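Local coordinates for 3-deoxy-manno-octulosonate cytidylyltransferase (Escherichia coli, PDB 1H7E), which couples the eight-carbon sugar KDO to CMP from CTP, releasing diphosphate, probably to activate it for lipopolysaccharide synthesis, at residues Val140-Ser154 / Leu200-Thr214. Residues are numbered along the deposited sequence; the frame is centred on the assembly and turned at random.
Sequences VKVVVNTRQDALYFS and LEQLRLMNAGINIRT
A salt-bridge network of Arg147, Asp149 and Arg213 closes the turn end of the 141-144/150-154 hairpin against strand 212-214. Asp149 OD1 takes Arg213 NE at 2.9 Å on its syn side, carboxylate and guanidinium nearly coplanar, and Asn211 ND2 at 3.0 Å from the opposite face of the carboxylate. Asp149 OD2 makes a weak salt bridge to Arg147 NE at 3.5 Å. With Asp117 holding Arg213 NH1, a leucine in place of Arg213 would probably leave Asp117 without this cationic partner and Asp149 with little more than the weak salt bridge to Arg147 to offset its charge. The backbones of Asp149 and Arg213 form a single beta bridge: Thr214 N donates to Gln148 O and Ala150 N to Ile212 O, each at 2.9 Å and almost straight. The small hairpin is thereby joined to strand 212-216, an edge strand of the large mixed sheet within this chain of the GT-A-like cytidylyltransferase domain. Beyond a water bridging Ala150 O, Asn211 OD1 and Ile212 N, Phe153 projects from the hairpin toward helix 203-207. Val142 CG2 lies over one ring face; over the other, Gln202 CG makes a CH-pi contact 4.0 Å from the Phe153 centroid. Met206 SD meets the ring edge in plane, 3.6 Å from Phe153 CD1, a Met-aromatic contact.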
loop_
_atom_site.group_PDB
_atom_site.type_symbol
_atom_site.label_atom_id
_atom_site.label_comp_id
_atom_site.label_asym_id
_atom_site.label_seq_id
_atom_site.Cartn_x
_atom_site.Cartn_y
_atom_site.Cartn_z
ATOM N N VAL A 140 -8.071 4.942 10.270
ATOM C CA VAL A 140 -7.113 4.751 9.189
ATOM C C VAL A 140 -6.415 3.408 9.382
ATOM O O VAL A 140 -5.910 3.119 10.465
ATOM C CB VAL A 140 -6.067 5.929 9.158
ATOM C CG1 VAL A 140 -5.078 5.772 8.003
ATOM C CG2 VAL A 140 -6.808 7.252 9.050
ATOM N N LYS A 141 -6.475 2.563 8.351
ATOM C CA LYS A 141 -5.842 1.252 8.380
ATOM C C LYS A 141 -4.486 1.338 7.687
ATOM O O LYS A 141 -4.260 2.198 6.821
ATOM C CB LYS A 141 -6.719 0.202 7.657
ATOM C CG LYS A 141 -7.888 -0.367 8.494
ATOM C CD LYS A 141 -8.985 0.634 8.817
ATOM C CE LYS A 141 -9.645 1.252 7.579
ATOM N NZ LYS A 141 -10.915 1.986 7.927
ATOM N N VAL A 142 -3.576 0.467 8.096
ATOM C CA VAL A 142 -2.284 0.388 7.470
ATOM C C VAL A 142 -1.947 -1.098 7.266
ATOM O O VAL A 142 -2.359 -1.947 8.053
ATOM C CB VAL A 142 -1.172 1.115 8.313
ATOM C CG1 VAL A 142 -1.078 0.531 9.734
ATOM C CG2 VAL A 142 0.185 1.030 7.602
ATOM N N VAL A 143 -1.255 -1.403 6.173
ATOM C CA VAL A 143 -0.788 -2.749 5.877
ATOM C C VAL A 143 0.730 -2.607 5.782
ATOM O O VAL A 143 1.205 -1.670 5.137
ATOM C CB VAL A 143 -1.354 -3.268 4.537
ATOM C CG1 VAL A 143 -0.678 -4.602 4.180
ATOM C CG2 VAL A 143 -2.852 -3.481 4.677
ATOM N N VAL A 144 1.475 -3.536 6.384
ATOM C CA VAL A 144 2.938 -3.473 6.406
ATOM C C VAL A 144 3.613 -4.710 5.844
ATOM O O VAL A 144 2.988 -5.755 5.747
ATOM C CB VAL A 144 3.464 -3.253 7.876
ATOM C CG1 VAL A 144 2.808 -2.009 8.522
ATOM C CG2 VAL A 144 3.190 -4.486 8.727
ATOM N N ASN A 145 4.877 -4.576 5.459
ATOM C CA ASN A 145 5.681 -5.689 4.926
ATOM C C ASN A 145 6.480 -6.368 6.066
ATOM O O ASN A 145 6.255 -6.027 7.234
ATOM C CB ASN A 145 6.580 -5.233 3.743
ATOM C CG ASN A 145 7.710 -4.284 4.150
ATOM O OD1 ASN A 145 7.987 -4.069 5.324
ATOM N ND2 ASN A 145 8.352 -3.697 3.157
ATOM N N THR A 146 7.370 -7.332 5.764
ATOM C CA THR A 146 8.141 -8.019 6.831
ATOM C C THR A 146 9.055 -7.134 7.685
ATOM O O THR A 146 9.358 -7.480 8.826
ATOM C CB THR A 146 8.990 -9.237 6.332
ATOM O OG1 THR A 146 9.847 -8.850 5.242
ATOM C CG2 THR A 146 8.098 -10.359 5.906
ATOM N N ARG A 147 9.483 -6.002 7.136
ATOM C CA ARG A 147 10.339 -5.061 7.856
ATOM C C ARG A 147 9.486 -4.053 8.633
ATOM O O ARG A 147 10.007 -3.144 9.281
ATOM C CB ARG A 147 11.234 -4.305 6.875
ATOM C CG ARG A 147 12.332 -5.135 6.252
ATOM C CD ARG A 147 13.333 -4.256 5.511
ATOM N NE ARG A 147 12.827 -3.762 4.229
ATOM C CZ ARG A 147 12.810 -4.468 3.095
ATOM N NH1 ARG A 147 13.261 -5.717 3.057
ATOM N NH2 ARG A 147 12.372 -3.906 1.978
ATOM N N GLN A 148 8.173 -4.232 8.588
ATOM C CA GLN A 148 7.240 -3.319 9.246
ATOM C C GLN A 148 7.096 -1.984 8.519
ATOM O O GLN A 148 6.566 -1.026 9.062
ATOM C CB GLN A 148 7.605 -3.093 10.715
ATOM C CG GLN A 148 7.588 -4.353 11.522
ATOM C CD GLN A 148 7.564 -4.046 12.992
ATOM O OE1 GLN A 148 8.552 -3.565 13.564
ATOM N NE2 GLN A 148 6.416 -4.278 13.616
ATOM N N ASP A 149 7.612 -1.908 7.304
ATOM C CA ASP A 149 7.450 -0.700 6.506
ATOM C C ASP A 149 6.012 -0.667 6.009
ATOM O O ASP A 149 5.460 -1.703 5.629
ATOM C CB ASP A 149 8.367 -0.736 5.287
ATOM C CG ASP A 149 9.838 -0.654 5.656
ATOM O OD1 ASP A 149 10.172 -0.105 6.732
ATOM O OD2 ASP A 149 10.654 -1.116 4.841
ATOM N N ALA A 150 5.411 0.515 5.969
ATOM C CA ALA A 150 4.046 0.630 5.483
ATOM C C ALA A 150 3.982 0.476 3.969
ATOM O O ALA A 150 4.865 0.963 3.237
ATOM C CB ALA A 150 3.442 1.971 5.894
ATOM N N LEU A 151 2.983 -0.280 3.506
ATOM C CA LEU A 151 2.754 -0.454 2.063
ATOM C C LEU A 151 1.747 0.629 1.632
ATOM O O LEU A 151 1.912 1.274 0.605
ATOM C CB LEU A 151 2.175 -1.853 1.753
ATOM C CG LEU A 151 3.117 -3.032 2.021
ATOM C CD1 LEU A 151 2.414 -4.337 1.625
ATOM C CD2 LEU A 151 4.413 -2.853 1.243
ATOM N N TYR A 152 0.728 0.844 2.448
ATOM C CA TYR A 152 -0.298 1.846 2.138
ATOM C C TYR A 152 -1.127 2.122 3.394
ATOM O O TYR A 152 -1.158 1.296 4.318
ATOM C CB TYR A 152 -1.205 1.330 0.979
ATOM C CG TYR A 152 -2.206 2.334 0.410
ATOM C CD1 TYR A 152 -1.774 3.523 -0.174
ATOM C CD2 TYR A 152 -3.582 2.103 0.481
ATOM C CE1 TYR A 152 -2.677 4.455 -0.664
ATOM C CE2 TYR A 152 -4.500 3.043 -0.020
ATOM C CZ TYR A 152 -4.028 4.214 -0.585
ATOM O OH TYR A 152 -4.897 5.161 -1.055
ATOM N N PHE A 153 -1.758 3.302 3.440
ATOM C CA PHE A 153 -2.642 3.727 4.539
ATOM C C PHE A 153 -3.968 4.028 3.823
ATOM O O PHE A 153 -3.960 4.680 2.781
ATOM C CB PHE A 153 -2.196 5.058 5.179
ATOM C CG PHE A 153 -0.907 4.988 5.950
ATOM C CD1 PHE A 153 0.325 5.117 5.295
ATOM C CD2 PHE A 153 -0.930 4.807 7.328
ATOM C CE1 PHE A 153 1.542 5.062 6.002
ATOM C CE2 PHE A 153 0.273 4.749 8.061
ATOM C CZ PHE A 153 1.510 4.875 7.392
ATOM N N SER A 154 -5.094 3.626 4.398
ATOM C CA SER A 154 -6.370 3.890 3.756
ATOM C C SER A 154 -7.537 3.925 4.714
ATOM O O SER A 154 -7.467 3.356 5.795
ATOM C CB SER A 154 -6.654 2.807 2.702
ATOM O OG SER A 154 -7.785 3.154 1.906
ATOM N N LEU A 200 -5.479 12.133 3.466
ATOM C CA LEU A 200 -4.483 11.560 4.402
ATOM C C LEU A 200 -3.135 12.145 4.007
ATOM O O LEU A 200 -2.527 11.760 2.995
ATOM C CB LEU A 200 -4.420 10.020 4.326
ATOM C CG LEU A 200 -5.626 9.231 4.851
ATOM C CD1 LEU A 200 -5.470 7.718 4.544
ATOM C CD2 LEU A 200 -5.801 9.502 6.349
ATOM N N GLU A 201 -2.667 13.088 4.816
ATOM C CA GLU A 201 -1.422 13.772 4.524
ATOM C C GLU A 201 -0.198 12.892 4.408
ATOM O O GLU A 201 0.688 13.174 3.594
ATOM C CB GLU A 201 -1.162 14.864 5.559
ATOM C CG GLU A 201 -0.336 15.994 4.966
ATOM C CD GLU A 201 0.142 17.026 5.984
ATOM O OE1 GLU A 201 -0.364 17.055 7.134
ATOM O OE2 GLU A 201 1.037 17.825 5.611
ATOM N N GLN A 202 -0.149 11.808 5.178
ATOM C CA GLN A 202 1.008 10.917 5.129
ATOM C C GLN A 202 1.245 10.274 3.748
ATOM O O GLN A 202 2.356 9.852 3.436
ATOM C CB GLN A 202 0.945 9.852 6.238
ATOM C CG GLN A 202 -0.233 8.854 6.156
ATOM C CD GLN A 202 -1.476 9.344 6.865
ATOM O OE1 GLN A 202 -1.884 10.483 6.707
ATOM N NE2 GLN A 202 -2.097 8.468 7.646
ATOM N N LEU A 203 0.212 10.230 2.908
ATOM C CA LEU A 203 0.363 9.651 1.582
ATOM C C LEU A 203 1.217 10.547 0.713
ATOM O O LEU A 203 1.725 10.091 -0.303
ATOM C CB LEU A 203 -1.004 9.366 0.930
ATOM C CG LEU A 203 -1.814 8.265 1.640
ATOM C CD1 LEU A 203 -3.191 8.063 0.965
ATOM C CD2 LEU A 203 -1.004 6.960 1.645
ATOM N N ARG A 204 1.398 11.816 1.104
ATOM C CA ARG A 204 2.259 12.700 0.305
ATOM C C ARG A 204 3.691 12.160 0.346
ATOM O O ARG A 204 4.414 12.189 -0.660
ATOM C CB ARG A 204 2.273 14.144 0.823
ATOM C CG ARG A 204 3.047 15.078 -0.110
ATOM C CD ARG A 204 2.955 16.535 0.310
ATOM N NE ARG A 204 1.573 16.920 0.595
ATOM C CZ ARG A 204 1.212 18.094 1.099
ATOM N NH1 ARG A 204 2.133 19.011 1.360
ATOM N NH2 ARG A 204 -0.053 18.317 1.426
ATOM N N LEU A 205 4.089 11.646 1.505
ATOM C CA LEU A 205 5.433 11.094 1.681
ATOM C C LEU A 205 5.632 9.823 0.845
ATOM O O LEU A 205 6.678 9.634 0.202
ATOM C CB LEU A 205 5.675 10.769 3.157
ATOM C CG LEU A 205 5.691 11.988 4.093
ATOM C CD1 LEU A 205 5.678 11.499 5.540
ATOM C CD2 LEU A 205 6.910 12.855 3.825
ATOM N N MET A 206 4.625 8.950 0.874
ATOM C CA MET A 206 4.680 7.703 0.135
ATOM C C MET A 206 4.737 7.929 -1.362
ATOM O O MET A 206 5.415 7.192 -2.078
ATOM C CB MET A 206 3.507 6.820 0.529
ATOM C CG MET A 206 3.552 6.484 1.996
ATOM S SD MET A 206 2.388 5.206 2.359
ATOM C CE MET A 206 3.426 3.774 1.963
ATOM N N ASN A 207 4.078 8.987 -1.830
ATOM C CA ASN A 207 4.096 9.320 -3.255
ATOM C C ASN A 207 5.523 9.573 -3.740
ATOM O O ASN A 207 5.893 9.224 -4.867
ATOM C CB ASN A 207 3.258 10.574 -3.523
ATOM C CG ASN A 207 3.115 10.863 -5.009
ATOM O OD1 ASN A 207 2.718 9.987 -5.780
ATOM N ND2 ASN A 207 3.500 12.069 -5.426
ATOM N N ALA A 208 6.308 10.206 -2.874
ATOM C CA ALA A 208 7.694 10.566 -3.172
ATOM C C ALA A 208 8.699 9.452 -2.866
ATOM O O ALA A 208 9.903 9.657 -2.971
ATOM C CB ALA A 208 8.064 11.838 -2.407
ATOM N N GLY A 209 8.207 8.291 -2.450
ATOM C CA GLY A 209 9.100 7.176 -2.171
ATOM C C GLY A 209 9.811 7.241 -0.829
ATOM O O GLY A 209 10.839 6.589 -0.634
ATOM N N ILE A 210 9.285 8.034 0.099
ATOM C CA ILE A 210 9.889 8.152 1.419
ATOM C C ILE A 210 9.288 7.048 2.295
ATOM O O ILE A 210 8.074 6.968 2.480
ATOM C CB ILE A 210 9.619 9.536 2.026
ATOM C CG1 ILE A 210 10.361 10.603 1.214
ATOM C CG2 ILE A 210 10.040 9.566 3.505
ATOM C CD1 ILE A 210 9.803 11.997 1.397
ATOM N N ASN A 211 10.153 6.192 2.816
ATOM C CA ASN A 211 9.723 5.079 3.640
ATOM C C ASN A 211 9.213 5.461 5.020
ATOM O O ASN A 211 9.798 6.296 5.704
ATOM C CB ASN A 211 10.861 4.067 3.788
ATOM C CG ASN A 211 10.434 2.829 4.547
ATOM O OD1 ASN A 211 9.445 2.190 4.190
ATOM N ND2 ASN A 211 11.156 2.507 5.625
ATOM N N ILE A 212 8.107 4.842 5.421
ATOM C CA ILE A 212 7.536 5.099 6.730
ATOM C C ILE A 212 7.451 3.751 7.446
ATOM O O ILE A 212 6.735 2.854 6.986
ATOM C CB ILE A 212 6.128 5.707 6.630
ATOM C CG1 ILE A 212 6.145 7.020 5.842
ATOM C CG2 ILE A 212 5.529 5.887 8.033
ATOM C CD1 ILE A 212 4.722 7.580 5.606
ATOM N N ARG A 213 8.245 3.574 8.505
ATOM C CA ARG A 213 8.201 2.334 9.267
ATOM C C ARG A 213 7.137 2.493 10.339
ATOM O O ARG A 213 7.076 3.508 11.020
ATOM C CB ARG A 213 9.560 1.980 9.857
ATOM C CG ARG A 213 9.555 0.617 10.556
ATOM C CD ARG A 213 10.947 -0.006 10.606
ATOM N NE ARG A 213 11.480 -0.229 9.262
ATOM C CZ ARG A 213 12.750 -0.064 8.907
ATOM N NH1 ARG A 213 13.660 0.322 9.806
ATOM N NH2 ARG A 213 13.098 -0.234 7.632
ATOM N N THR A 214 6.296 1.475 10.494
ATOM C CA THR A 214 5.169 1.531 11.419
ATOM C C THR A 214 5.265 0.470 12.497
ATOM O O THR A 214 4.962 -0.693 12.218
ATOM C CB THR A 214 3.818 1.360 10.613
ATOM O OG1 THR A 214 3.809 2.259 9.500
ATOM C CG2 THR A 214 2.617 1.714 11.453
HETATM O O HOH W 1 6.783 2.867 3.483
#